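PDB 4C0R: putative amino acid binding protein from Streptococcus mutans, which binds glutathione, here as the oxidized disulfide, and probably delivers it as solute-binding protein to the cystine ABC importer TcyBC. Local coordinates for residues 7-12 with 66-71; 81-86 with 192-197; 14-19 with 164-169; 34-39 with 204-209. All coordinates share one frame; numbering follows the deposited sequence.

Contact 1: 7-12 with 66-71; sequences LATVGT and GANNIS. With GDS (oxidized glutathione disulfide), chain C.
The side-chain oxygen OD1 of Asn68 is gripped by two backbone amides of 7-12. Val10 N gives a bond of 2.8 Å to Asn68 OD1, coming in above the plane of the amide. Gly11 N lies 3.2 Å from Asn68 OD1, almost in line with the C=O bond. Asn68 CG stands anti to the backbone N (chi1 -156°), and the amide reaches across to the bend after Thr9. Thr9 OG1 sits 2.7 Å from Ala67 O and 3.1 Å from Asn68 OD1, and its proton has more than one possible acceptor. Ser17 OG is a further partner of this hydroxyl. The other end of the amide, Asn68 ND2, bonds to Thr13 OG1, which fixes the rotation of the group.

Behind the bend the strands pair in parallel, with Ala67 N bonded to Ala8 O. Leu7 CD2 packs on Ala67 CB at 4.1 Å. Ahead both chains meet the ligand. Thr12 OG1 donates to O2 of the bound oxidized glutathione, 2.8 Å away. Ser71 N points almost straight at OE8 of the same ligand (178° at the hydrogen). Loops at the C-terminal ends of neighbouring parallel strands, closing on a ligand in this way, are characteristic of the periplasmic-binding-protein fold.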
loop_
_atom_site.group_PDB
_atom_site.type_symbol
_atom_site.label_atom_id
_atom_site.label_comp_id
_atom_site.label_asym_id
_atom_site.label_seq_id
_atom_site.Cartn_x
_atom_site.Cartn_y
_atom_site.Cartn_z
ATOM N N LEU A 7 13.589 5.329 -7.124
ATOM C CA LEU A 7 12.429 4.723 -6.443
ATOM C C LEU A 7 11.199 5.567 -6.747
ATOM O O LEU A 7 11.174 6.774 -6.483
ATOM C CB LEU A 7 12.730 4.640 -4.936
ATOM C CG LEU A 7 11.607 4.011 -4.107
ATOM C CD1 LEU A 7 12.180 3.495 -2.788
ATOM C CD2 LEU A 7 10.452 4.948 -3.802
ATOM N N ALA A 8 10.204 4.925 -7.350
ATOM C CA ALA A 8 8.940 5.600 -7.692
ATOM C C ALA A 8 7.849 5.303 -6.674
ATOM O O ALA A 8 7.710 4.176 -6.202
ATOM C CB ALA A 8 8.477 5.193 -9.078
ATOM N N THR A 9 7.112 6.367 -6.293
ATOM C CA THR A 9 6.058 6.249 -5.333
ATOM C C THR A 9 4.931 7.171 -5.697
ATOM O O THR A 9 5.154 8.078 -6.470
ATOM C CB THR A 9 6.604 6.547 -3.923
ATOM O OG1 THR A 9 5.641 6.222 -2.938
ATOM C CG2 THR A 9 6.994 8.002 -3.789
ATOM N N VAL A 10 3.744 6.987 -5.123
ATOM C CA VAL A 10 2.654 7.931 -5.392
ATOM C C VAL A 10 2.692 9.051 -4.358
ATOM O O VAL A 10 2.442 10.221 -4.687
ATOM C CB VAL A 10 1.279 7.261 -5.382
ATOM C CG1 VAL A 10 0.234 8.231 -5.853
ATOM C CG2 VAL A 10 1.262 6.009 -6.296
ATOM N N GLY A 11 2.971 8.746 -3.095
ATOM C CA GLY A 11 3.102 9.784 -2.103
ATOM C C GLY A 11 1.775 10.361 -1.634
ATOM O O GLY A 11 1.754 11.459 -1.026
ATOM N N THR A 12 0.687 9.591 -1.802
ATOM C CA THR A 12 -0.628 9.979 -1.304
ATOM C C THR A 12 -1.305 8.935 -0.452
ATOM O O THR A 12 -2.551 8.845 -0.396
ATOM C CB THR A 12 -1.570 10.353 -2.446
ATOM O OG1 THR A 12 -1.749 9.209 -3.281
ATOM C CG2 THR A 12 -0.941 11.534 -3.256
ATOM N N GLY A 66 9.775 0.310 -6.956
ATOM C CA GLY A 66 8.460 0.861 -6.699
ATOM C C GLY A 66 8.114 0.604 -5.241
ATOM O O GLY A 66 8.405 -0.465 -4.704
ATOM N N ALA A 67 7.505 1.582 -4.597
ATOM C CA ALA A 67 7.143 1.461 -3.172
ATOM C C ALA A 67 5.971 2.343 -2.907
ATOM O O ALA A 67 6.057 3.543 -3.114
ATOM C CB ALA A 67 8.258 1.869 -2.305
ATOM N N ASN A 68 4.871 1.750 -2.507
ATOM C CA ASN A 68 3.668 2.461 -2.104
ATOM C C ASN A 68 2.644 1.454 -1.545
ATOM O O ASN A 68 1.606 1.219 -2.145
ATOM C CB ASN A 68 3.054 3.234 -3.297
ATOM C CG ASN A 68 2.201 4.401 -2.852
ATOM O OD1 ASN A 68 2.603 5.579 -2.927
ATOM N ND2 ASN A 68 1.033 4.092 -2.344
ATOM N N ASN A 69 2.910 0.866 -0.399
ATOM C CA ASN A 69 1.947 -0.081 0.226
ATOM C C ASN A 69 1.538 -1.182 -0.790
ATOM O O ASN A 69 0.363 -1.543 -0.887
ATOM C CB ASN A 69 0.739 0.709 0.692
ATOM C CG ASN A 69 -0.330 -0.103 1.417
ATOM O OD1 ASN A 69 -0.043 -0.923 2.283
ATOM N ND2 ASN A 69 -1.580 0.168 1.073
ATOM N N ILE A 70 2.522 -1.706 -1.513
ATOM C CA ILE A 70 2.231 -2.609 -2.628
ATOM C C ILE A 70 2.136 -4.056 -2.221
ATOM O O ILE A 70 3.054 -4.600 -1.647
ATOM C CB ILE A 70 3.313 -2.471 -3.695
ATOM C CG1 ILE A 70 3.296 -1.061 -4.289
ATOM C CG2 ILE A 70 3.169 -3.485 -4.842
ATOM C CD1 ILE A 70 4.556 -0.718 -5.182
ATOM N N SER A 71 1.007 -4.682 -2.528
ATOM C CA SER A 71 0.751 -6.076 -2.253
ATOM C C SER A 71 1.381 -6.996 -3.306
ATOM O O SER A 71 1.668 -6.582 -4.412
ATOM C CB SER A 71 -0.770 -6.342 -2.339
ATOM O OG SER A 71 -1.484 -5.592 -1.389
HETATM C CD1 GDS C . -4.562 7.549 -8.777
HETATM N N2 GDS C . -5.231 7.789 -7.492
HETATM C CA2 GDS C . -4.378 8.200 -6.436
HETATM C C2 GDS C . -4.036 9.641 -6.298
HETATM O O2 GDS C . -2.999 9.996 -5.699
HETATM C CB2 GDS C . -3.761 7.283 -5.451
HETATM S SG2 GDS C . -4.344 5.607 -5.583
HETATM N N3 GDS C . -4.946 10.603 -6.884
HETATM C CA3 GDS C . -4.609 12.025 -6.857
HETATM C C3 GDS C . -4.179 12.318 -8.292
HETATM O OE3 GDS C . -4.464 13.424 -8.848
HETATM O OE4 GDS C . -3.537 11.474 -8.983
HETATM N N4 GDS C . -4.794 3.420 -3.230
HETATM C CA4 GDS C . -6.098 3.903 -2.840
HETATM C C4 GDS C . -7.165 3.080 -3.471
HETATM O OE5 GDS C . -6.936 1.901 -3.883
HETATM O OE6 GDS C . -8.320 3.587 -3.518
HETATM C C5 GDS C . -3.640 4.140 -2.790
HETATM O O5 GDS C . -3.770 5.122 -2.061
HETATM C CA5 GDS C . -2.384 3.646 -3.353
HETATM N N5 GDS C . -2.216 2.264 -3.539
HETATM C CB5 GDS C . -1.774 4.561 -4.364
HETATM S SG5 GDS C . -2.715 4.439 -5.910
HETATM C CA6 GDS C . -2.932 -2.292 -2.522
HETATM C C6 GDS C . -2.257 -2.737 -3.809
HETATM O OE7 GDS C . -2.877 -2.587 -4.897
HETATM O OE8 GDS C . -1.103 -3.228 -3.795
HETATM N N6 GDS C . -2.112 -2.787 -1.400
HETATM C CB6 GDS C . -3.103 -0.816 -2.483
HETATM C CG6 GDS C . -1.802 -0.135 -2.964
HETATM C CD6 GDS C . -1.896 1.321 -2.561
HETATM O O6 GDS C . -1.685 1.767 -1.424
#

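Contact 2: 81-86 with 192-197; sequences LYSNPT and VYFIFA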
loop_
_atom_site.group_PDB
_atom_site.type_symbol
_atom_site.label_atom_id
_atom_site.label_comp_id
_atom_site.label_asym_id
_atom_site.label_seq_id
_atom_site.Cartn_x
_atom_site.Cartn_y
_atom_site.Cartn_z
ATOM N N LEU A 81 10.221 -7.945 -9.959
ATOM C CA LEU A 81 10.788 -8.636 -8.801
ATOM C C LEU A 81 10.182 -8.056 -7.496
ATOM O O LEU A 81 9.832 -6.862 -7.423
ATOM C CB LEU A 81 12.283 -8.417 -8.706
ATOM C CG LEU A 81 13.080 -8.748 -9.967
ATOM C CD1 LEU A 81 14.546 -8.469 -9.796
ATOM C CD2 LEU A 81 12.787 -10.151 -10.347
ATOM N N TYR A 82 10.017 -8.934 -6.510
ATOM C CA TYR A 82 9.548 -8.569 -5.161
ATOM C C TYR A 82 10.693 -8.675 -4.131
ATOM O O TYR A 82 11.486 -9.637 -4.122
ATOM C CB TYR A 82 8.405 -9.453 -4.749
ATOM C CG TYR A 82 7.088 -8.959 -5.214
ATOM C CD1 TYR A 82 6.649 -9.120 -6.512
ATOM C CD2 TYR A 82 6.230 -8.330 -4.310
ATOM C CE1 TYR A 82 5.430 -8.641 -6.937
ATOM C CE2 TYR A 82 5.013 -7.828 -4.723
ATOM C CZ TYR A 82 4.607 -8.007 -6.028
ATOM O OH TYR A 82 3.378 -7.522 -6.387
ATOM N N SER A 83 10.773 -7.726 -3.227
ATOM C CA SER A 83 11.615 -7.884 -2.061
ATOM C C SER A 83 10.966 -8.852 -1.060
ATOM O O SER A 83 9.843 -9.305 -1.258
ATOM C CB SER A 83 11.802 -6.545 -1.361
ATOM O OG SER A 83 10.610 -6.122 -0.749
ATOM N N ASN A 84 11.683 -9.124 0.023
ATOM C CA ASN A 84 11.056 -9.745 1.159
ATOM C C ASN A 84 10.056 -8.737 1.721
ATOM O O ASN A 84 10.136 -7.521 1.471
ATOM C CB ASN A 84 12.118 -10.145 2.154
ATOM C CG ASN A 84 12.960 -11.314 1.617
ATOM O OD1 ASN A 84 12.470 -12.141 0.820
ATOM N ND2 ASN A 84 14.203 -11.347 2.009
ATOM N N PRO A 85 9.051 -9.250 2.411
ATOM C CA PRO A 85 7.994 -8.352 2.852
ATOM C C PRO A 85 8.517 -7.374 3.898
ATOM O O PRO A 85 9.452 -7.696 4.654
ATOM C CB PRO A 85 6.945 -9.306 3.474
ATOM C CG PRO A 85 7.727 -10.476 3.852
ATOM C CD PRO A 85 8.839 -10.642 2.847
ATOM N N THR A 86 7.907 -6.197 3.924
ATOM C CA THR A 86 8.299 -5.174 4.895
ATOM C C THR A 86 7.247 -4.864 5.966
ATOM O O THR A 86 7.562 -4.296 7.018
ATOM C CB THR A 86 8.656 -3.885 4.177
ATOM O OG1 THR A 86 7.475 -3.381 3.572
ATOM C CG2 THR A 86 9.771 -4.101 3.166
ATOM N N VAL A 192 3.131 -6.327 2.442
ATOM C CA VAL A 192 3.450 -5.348 1.422
ATOM C C VAL A 192 4.970 -5.348 1.229
ATOM O O VAL A 192 5.729 -5.872 2.102
ATOM C CB VAL A 192 2.917 -4.032 1.719
ATOM C CG1 VAL A 192 1.332 -4.047 1.627
ATOM C CG2 VAL A 192 3.443 -3.570 3.037
ATOM N N TYR A 193 5.424 -4.828 0.095
ATOM C CA TYR A 193 6.763 -5.123 -0.411
ATOM C C TYR A 193 7.309 -3.984 -1.223
ATOM O O TYR A 193 6.500 -3.180 -1.725
ATOM C CB TYR A 193 6.635 -6.241 -1.465
ATOM C CG TYR A 193 6.068 -7.541 -0.975
ATOM C CD1 TYR A 193 4.688 -7.772 -0.902
ATOM C CD2 TYR A 193 6.919 -8.536 -0.576
ATOM C CE1 TYR A 193 4.179 -8.998 -0.444
ATOM C CE2 TYR A 193 6.432 -9.743 -0.083
ATOM C CZ TYR A 193 5.082 -9.988 -0.053
ATOM O OH TYR A 193 4.627 -11.207 0.415
ATOM N N PHE A 194 8.605 -3.968 -1.438
ATOM C CA PHE A 194 9.196 -3.218 -2.544
ATOM C C PHE A 194 9.105 -4.078 -3.783
ATOM O O PHE A 194 9.220 -5.306 -3.704
ATOM C CB PHE A 194 10.663 -2.929 -2.299
ATOM C CG PHE A 194 10.909 -1.978 -1.149
ATOM C CD1 PHE A 194 10.556 -0.639 -1.254
ATOM C CD2 PHE A 194 11.491 -2.423 0.031
ATOM C CE1 PHE A 194 10.790 0.238 -0.206
ATOM C CE2 PHE A 194 11.736 -1.522 1.084
ATOM C CZ PHE A 194 11.391 -0.215 0.946
ATOM N N ILE A 195 8.932 -3.455 -4.950
ATOM C CA ILE A 195 9.058 -4.163 -6.191
ATOM C C ILE A 195 10.168 -3.550 -7.035
ATOM O O ILE A 195 10.593 -2.428 -6.803
ATOM C CB ILE A 195 7.744 -4.206 -6.991
ATOM C CG1 ILE A 195 7.234 -2.799 -7.309
ATOM C CG2 ILE A 195 6.674 -5.039 -6.304
ATOM C CD1 ILE A 195 6.001 -2.805 -8.252
ATOM N N PHE A 196 10.660 -4.333 -8.000
ATOM C CA PHE A 196 11.784 -3.868 -8.798
ATOM C C PHE A 196 11.566 -4.186 -10.266
ATOM O O PHE A 196 10.901 -5.162 -10.614
ATOM C CB PHE A 196 13.112 -4.539 -8.414
ATOM C CG PHE A 196 13.423 -4.478 -6.946
ATOM C CD1 PHE A 196 12.869 -5.381 -6.070
ATOM C CD2 PHE A 196 14.284 -3.533 -6.466
ATOM C CE1 PHE A 196 13.161 -5.342 -4.702
ATOM C CE2 PHE A 196 14.578 -3.472 -5.111
ATOM C CZ PHE A 196 14.011 -4.393 -4.225
ATOM N N ALA A 197 12.232 -3.409 -11.099
ATOM C CA ALA A 197 12.295 -3.722 -12.528
ATOM C C ALA A 197 12.932 -5.096 -12.639
ATOM O O ALA A 197 13.763 -5.510 -11.822
ATOM C CB ALA A 197 13.089 -2.638 -13.260
#
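This is an antiparallel strand pairing in the mixed sheet, between the start of strand 81-96 and strand 191-196. Leu81 and Phe196 form a hydrogen-bonded pair: Phe196 N is 2.7 Å from Leu81 O, and Leu81 N returns a bond to Phe196 O. Tyr82 and Ile195 follow as a non-hydrogen-bonded pair. Ser83 N then donates to Phe194 O in a nearly straight bond.

Beyond this point the pairing loses its regularity, and a side chain takes over one backbone bond. Ser83 OG accepts a hydrogen bond from Phe194 N (3.0 Å) and donates one to Asn84 O, 2.7 Å from Ser83 OG. The hydroxyl lies between its backbone N and carbonyl carbon (chi1 70°), which directs it at the facing strand. Thr86 N closes the far end on Val192 O.

On the face that carries Tyr82 and Ile195, Ile195 CG2 sits over the centre of the Tyr82 ring, 3.6 Å from its centroid, as a CH-pi contact. The edge of Tyr82 turns to the face of Tyr193 in a T-shaped pair, with planes at 85°. Pro85 CB packs against Tyr193 CE2 at 3.6 Å. Tyr82 OH bonds to Ser71 O of strand 65-71. Thus Ser83 satisfies the Phe194 amide where the ladder becomes irregular, while Ile195 and Tyr193 hold the Tyr82 ring from its face and its edge.

Contact 3: 14-19 with 164-169; sequences NPFSYE and KISAET
Ile165, Ser166 and Thr169 of helix 164-173 pack on Asn14, Pro15 and Phe16 around a cis-proline. In the two-lobed fold of a family 3 solute-binding protein this contact probably spans the cleft between the lobes, with the helix on one side and 14-19 on the other. Just after the cis peptide bond between Asn14 and Pro15, a classic beta bulge sets Phe16 and Ser17 opposite Thr13.

Ile165 is the first to touch the loop. Its CG2 packs on Pro15 CG at 3.6 Å, and the two side chains cross at about a right angle. Ile165 CG2 also lies 4.1 Å from Phe16 CE1, while CD1 of the same isoleucine approaches Phe16 CZ. Leu228 of helix 219-228 touches Pro15, Phe16 and Ile165, and so extends this apolar cluster.

Ser166 makes the polar link. Its OG donates to Asn14 O at 2.7 Å, from above the carbonyl plane and not along a lone pair. The same OG lies 3.6 Å from Pro15 CD and near the plane of the Phe16 ring, beyond its edge. The carbonyl of the cis peptide itself is thus tied to the helix.

Thr169 lies one turn further on. Thr169 CG2 stands anti to the backbone N and rests against the flat amide of Asn14, 3.6 Å from Asn14 OD1. The ND2 end of that amide bonds to Glu173 OE1, further along the same helix. The hydroxyl of Thr169 turns back into its own helix: Thr169 OG1 donates to Ile165 O at 2.7 Å, while Thr169 N reaches the same oxygen from the opposite face of the carbonyl plane.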
loop_
_atom_site.group_PDB
_atom_site.type_symbol
_atom_site.label_atom_id
_atom_site.label_comp_id
_atom_site.label_asym_id
_atom_site.label_seq_id
_atom_site.Cartn_x
_atom_site.Cartn_y
_atom_site.Cartn_z
ATOM N N ASN A 14 -0.820 7.964 3.221
ATOM C CA ASN A 14 -0.327 8.086 4.587
ATOM C C ASN A 14 -0.726 6.832 5.348
ATOM O O ASN A 14 -1.861 6.422 5.244
ATOM C CB ASN A 14 -0.981 9.344 5.163
ATOM C CG ASN A 14 -0.683 9.642 6.589
ATOM O OD1 ASN A 14 0.171 9.087 7.258
ATOM N ND2 ASN A 14 -1.485 10.577 7.111
ATOM N N PRO A 15 0.190 6.205 6.112
ATOM C CA PRO A 15 1.548 6.607 6.480
ATOM C C PRO A 15 2.665 5.873 5.761
ATOM O O PRO A 15 3.796 5.926 6.178
ATOM C CB PRO A 15 1.602 6.248 7.936
ATOM C CG PRO A 15 0.820 4.966 7.987
ATOM C CD PRO A 15 -0.304 5.128 7.007
ATOM N N PHE A 16 2.359 5.223 4.638
ATOM C CA PHE A 16 3.376 4.505 3.884
ATOM C C PHE A 16 4.211 5.417 3.022
ATOM O O PHE A 16 5.416 5.271 2.915
ATOM C CB PHE A 16 2.768 3.337 3.042
ATOM C CG PHE A 16 2.522 2.104 3.882
ATOM C CD1 PHE A 16 1.358 2.001 4.669
ATOM C CD2 PHE A 16 3.452 1.092 3.959
ATOM C CE1 PHE A 16 1.193 0.940 5.462
ATOM C CE2 PHE A 16 3.266 0.035 4.773
ATOM C CZ PHE A 16 2.160 -0.045 5.521
ATOM N N SER A 17 3.531 6.371 2.416
ATOM C CA SER A 17 4.170 7.253 1.453
ATOM C C SER A 17 3.358 8.543 1.363
ATOM O O SER A 17 2.201 8.525 0.948
ATOM C CB SER A 17 4.357 6.613 0.094
ATOM O OG SER A 17 4.967 7.569 -0.805
ATOM N N TYR A 18 3.947 9.639 1.802
ATOM C CA TYR A 18 3.216 10.936 1.892
ATOM C C TYR A 18 4.226 12.076 2.035
ATOM O O TYR A 18 5.378 11.868 2.296
ATOM C CB TYR A 18 2.218 10.972 3.066
ATOM C CG TYR A 18 2.795 10.902 4.462
ATOM C CD1 TYR A 18 3.147 9.670 5.042
ATOM C CD2 TYR A 18 2.979 12.038 5.212
ATOM C CE1 TYR A 18 3.695 9.604 6.275
ATOM C CE2 TYR A 18 3.518 11.957 6.503
ATOM C CZ TYR A 18 3.862 10.735 7.013
ATOM O OH TYR A 18 4.383 10.614 8.290
ATOM N N GLU A 19 3.761 13.313 1.858
ATOM C CA GLU A 19 4.625 14.443 2.105
ATOM C C GLU A 19 4.328 15.132 3.418
ATOM O O GLU A 19 3.185 15.271 3.828
ATOM C CB GLU A 19 4.524 15.458 0.965
ATOM C CG GLU A 19 5.151 14.984 -0.300
ATOM C CD GLU A 19 5.116 16.046 -1.407
ATOM O OE1 GLU A 19 4.454 17.075 -1.190
ATOM O OE2 GLU A 19 5.703 15.785 -2.458
ATOM N N LYS A 164 -5.911 -1.483 6.669
ATOM C CA LYS A 164 -6.212 -0.959 7.972
ATOM C C LYS A 164 -5.316 0.184 8.398
ATOM O O LYS A 164 -5.800 1.134 8.946
ATOM C CB LYS A 164 -6.069 -2.093 8.996
ATOM C CG LYS A 164 -6.598 -1.765 10.365
ATOM C CD LYS A 164 -6.815 -3.047 11.153
ATOM C CE LYS A 164 -7.628 -2.756 12.413
ATOM N NZ LYS A 164 -7.802 -3.990 13.183
ATOM N N ILE A 165 -4.008 0.070 8.198
ATOM C CA ILE A 165 -3.104 1.058 8.752
ATOM C C ILE A 165 -3.422 2.459 8.169
ATOM O O ILE A 165 -3.583 3.443 8.920
ATOM C CB ILE A 165 -1.654 0.660 8.529
ATOM C CG1 ILE A 165 -1.257 -0.592 9.322
ATOM C CG2 ILE A 165 -0.728 1.841 8.926
ATOM C CD1 ILE A 165 0.029 -1.221 8.920
ATOM N N SER A 166 -3.595 2.573 6.854
ATOM C CA SER A 166 -3.944 3.860 6.287
ATOM C C SER A 166 -5.358 4.290 6.652
ATOM O O SER A 166 -5.595 5.438 6.940
ATOM C CB SER A 166 -3.793 3.895 4.767
ATOM O OG SER A 166 -2.438 3.922 4.394
ATOM N N ALA A 167 -6.297 3.339 6.632
ATOM C CA ALA A 167 -7.676 3.699 6.980
ATOM C C ALA A 167 -7.736 4.336 8.364
ATOM O O ALA A 167 -8.354 5.385 8.554
ATOM C CB ALA A 167 -8.579 2.493 6.911
ATOM N N GLU A 168 -7.146 3.664 9.332
ATOM C CA GLU A 168 -7.177 4.113 10.720
ATOM C C GLU A 168 -6.434 5.430 10.874
ATOM O O GLU A 168 -6.893 6.355 11.560
ATOM C CB GLU A 168 -6.666 3.027 11.661
ATOM C CG GLU A 168 -7.610 1.830 11.728
ATOM C CD GLU A 168 -7.275 0.864 12.818
ATOM O OE1 GLU A 168 -6.085 0.668 13.136
ATOM O OE2 GLU A 168 -8.244 0.275 13.331
ATOM N N THR A 169 -5.294 5.529 10.208
ATOM C CA THR A 169 -4.486 6.736 10.312
ATOM C C THR A 169 -5.237 7.961 9.814
ATOM O O THR A 169 -5.276 8.997 10.477
ATOM C CB THR A 169 -3.162 6.582 9.520
ATOM O OG1 THR A 169 -2.357 5.551 10.122
ATOM C CG2 THR A 169 -2.434 7.888 9.445
#

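Contact 4: 34-39 with 204-209; sequences EVFKAS and QKFVNK
Apolar contacts carry the meeting of Val35 and Phe36 with Phe206 and Val207. Phe206 touches Val35, Phe36 and Ser39. Its CG stands anti to the backbone N (chi1 171°), and the ring reaches over to 34-39. Val35 CG1 lies 3.9 Å from Phe206 CE2, the two side chains sliding past each other in opposite directions. Val207 CG2 meets two side chains. It is 4.1 Å from Val35 CG1 and 3.6 Å from Phe36 CZ. Ser39 joins by its carbon, with Ser39 CB at 3.7 Å from Phe206 CZ.

The aromatic pair is Phe36 with Phe206. The ring centroids are 5.5 Å apart and the planes are inclined at 40°, which is neither a stack nor a T-shape. The nearest atoms are Phe36 CD1 and Phe206 CE2, 3.7 Å apart.

Polar groups lie around this patch, but no hydrogen bond joins the two segments. Val35 O is 3.6 Å from Phe206 CZ. Arg210 bonds to Val35 O through NE and to Glu34 O through NH2, so one guanidinium group holds two carbonyls of helix 27-36. The chain then leaves through a type I turn from Phe36 to Ser39. Ser39 OG turns to the amide of Tyr42. The chemistry implies a division of work: van der Waals packing joins 34-39 to 204-209, and the neighbouring Arg210 supplies polar bonds from the same helix 201-216.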
loop_
_atom_site.group_PDB
_atom_site.type_symbol
_atom_site.label_atom_id
_atom_site.label_comp_id
_atom_site.label_asym_id
_atom_site.label_seq_id
_atom_site.Cartn_x
_atom_site.Cartn_y
_atom_site.Cartn_z
ATOM N N GLU A 34 16.781 3.926 5.000
ATOM C CA GLU A 34 17.611 3.166 5.946
ATOM C C GLU A 34 18.350 2.023 5.253
ATOM O O GLU A 34 19.540 1.829 5.499
ATOM C CB GLU A 34 16.756 2.647 7.091
ATOM C CG GLU A 34 17.549 2.054 8.250
ATOM C CD GLU A 34 18.254 3.104 9.099
ATOM O OE1 GLU A 34 17.760 4.255 9.162
ATOM O OE2 GLU A 34 19.293 2.747 9.665
ATOM N N VAL A 35 17.683 1.321 4.364
ATOM C CA VAL A 35 18.350 0.291 3.558
ATOM C C VAL A 35 19.582 0.849 2.836
ATOM O O VAL A 35 20.660 0.254 2.823
ATOM C CB VAL A 35 17.358 -0.323 2.551
ATOM C CG1 VAL A 35 18.058 -1.068 1.437
ATOM C CG2 VAL A 35 16.346 -1.195 3.312
ATOM N N PHE A 36 19.386 1.947 2.158
ATOM C CA PHE A 36 20.413 2.493 1.296
ATOM C C PHE A 36 21.509 3.315 2.018
ATOM O O PHE A 36 22.519 3.660 1.381
ATOM C CB PHE A 36 19.760 3.215 0.121
ATOM C CG PHE A 36 19.184 2.278 -0.887
ATOM C CD1 PHE A 36 19.999 1.567 -1.742
ATOM C CD2 PHE A 36 17.811 2.016 -0.905
ATOM C CE1 PHE A 36 19.459 0.660 -2.655
ATOM C CE2 PHE A 36 17.265 1.099 -1.801
ATOM C CZ PHE A 36 18.087 0.399 -2.672
ATOM N N LYS A 37 21.342 3.576 3.307
ATOM C CA LYS A 37 22.403 4.234 4.090
ATOM C C LYS A 37 23.690 3.461 4.004
ATOM O O LYS A 37 24.802 4.070 4.050
ATOM C CB LYS A 37 22.041 4.293 5.572
ATOM C CG LYS A 37 21.476 5.529 6.087
ATOM C CD LYS A 37 21.424 5.402 7.655
ATOM N N ALA A 38 23.630 2.127 3.926
ATOM C CA ALA A 38 24.818 1.306 4.028
ATOM C C ALA A 38 25.375 0.930 2.667
ATOM O O ALA A 38 25.994 -0.100 2.552
ATOM C CB ALA A 38 24.522 0.052 4.826
ATOM N N SER A 39 25.196 1.766 1.658
ATOM C CA SER A 39 25.666 1.444 0.322
ATOM C C SER A 39 26.608 2.505 -0.166
ATOM O O SER A 39 26.281 3.648 -0.043
ATOM C CB SER A 39 24.457 1.429 -0.626
ATOM O OG SER A 39 24.849 1.115 -1.942
ATOM N N GLN A 204 17.767 -6.047 -5.888
ATOM C CA GLN A 204 16.867 -6.824 -5.079
ATOM C C GLN A 204 17.621 -7.577 -3.965
ATOM O O GLN A 204 17.203 -7.580 -2.804
ATOM C CB GLN A 204 16.094 -7.830 -5.979
ATOM C CG GLN A 204 15.241 -8.840 -5.183
ATOM C CD GLN A 204 14.894 -10.052 -5.985
ATOM O OE1 GLN A 204 15.732 -10.566 -6.742
ATOM N NE2 GLN A 204 13.649 -10.515 -5.882
ATOM N N LYS A 205 18.730 -8.220 -4.329
ATOM C CA LYS A 205 19.551 -8.933 -3.373
ATOM C C LYS A 205 20.070 -8.033 -2.308
ATOM O O LYS A 205 20.096 -8.427 -1.126
ATOM C CB LYS A 205 20.702 -9.610 -4.108
ATOM N N PHE A 206 20.554 -6.859 -2.707
ATOM C CA PHE A 206 21.045 -5.908 -1.730
ATOM C C PHE A 206 19.953 -5.508 -0.770
ATOM O O PHE A 206 20.144 -5.504 0.456
ATOM C CB PHE A 206 21.668 -4.681 -2.375
ATOM C CG PHE A 206 21.992 -3.607 -1.406
ATOM C CD1 PHE A 206 23.104 -3.702 -0.620
ATOM C CD2 PHE A 206 21.167 -2.513 -1.270
ATOM C CE1 PHE A 206 23.404 -2.713 0.305
ATOM C CE2 PHE A 206 21.444 -1.535 -0.343
ATOM C CZ PHE A 206 22.572 -1.623 0.438
ATOM N N VAL A 207 18.806 -5.112 -1.324
ATOM C CA VAL A 207 17.699 -4.697 -0.454
ATOM C C VAL A 207 17.298 -5.838 0.520
ATOM O O VAL A 207 17.069 -5.620 1.720
ATOM C CB VAL A 207 16.500 -4.210 -1.269
ATOM C CG1 VAL A 207 15.286 -4.061 -0.424
ATOM C CG2 VAL A 207 16.848 -2.928 -1.986
ATOM N N ASN A 208 17.212 -7.051 0.022
ATOM C CA ASN A 208 16.799 -8.147 0.884
ATOM C C ASN A 208 17.831 -8.412 2.002
ATOM O O ASN A 208 17.443 -8.681 3.133
ATOM C CB ASN A 208 16.543 -9.432 0.081
ATOM C CG ASN A 208 15.271 -9.394 -0.689
ATOM O OD1 ASN A 208 14.402 -8.567 -0.444
ATOM N ND2 ASN A 208 15.137 -10.325 -1.639
ATOM N N LYS A 209 19.139 -8.356 1.677
ATOM C CA LYS A 209 20.163 -8.543 2.674
ATOM C C LYS A 209 20.006 -7.483 3.784
ATOM O O LYS A 209 20.090 -7.784 5.004
ATOM C CB LYS A 209 21.537 -8.460 2.039
#

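In the fold
From the N terminus, strand 3-9 opens contact 1, which closes at 66-71 beside the ligand. Residues 14-19 and 34-39 leave within that loop, so contacts 3 and 4 both cross contact 1 and each other. Contact 2 starts after contact 1 has closed and is nested inside the loop of contact 4; it crosses contact 3, which closes earlier, at 164-169. Contacts 1 and 2 share a sheet through neighbouring strands 65-71 and 191-196. Asn208 and Gln204 bond to the backbone of Asn84 and Tyr82, linking helix 201-216 of contact 4 to contact 2. Contacts 1, 2 and 4 thus lie together, probably in one lobe, and contact 3 probably ties that lobe to the other.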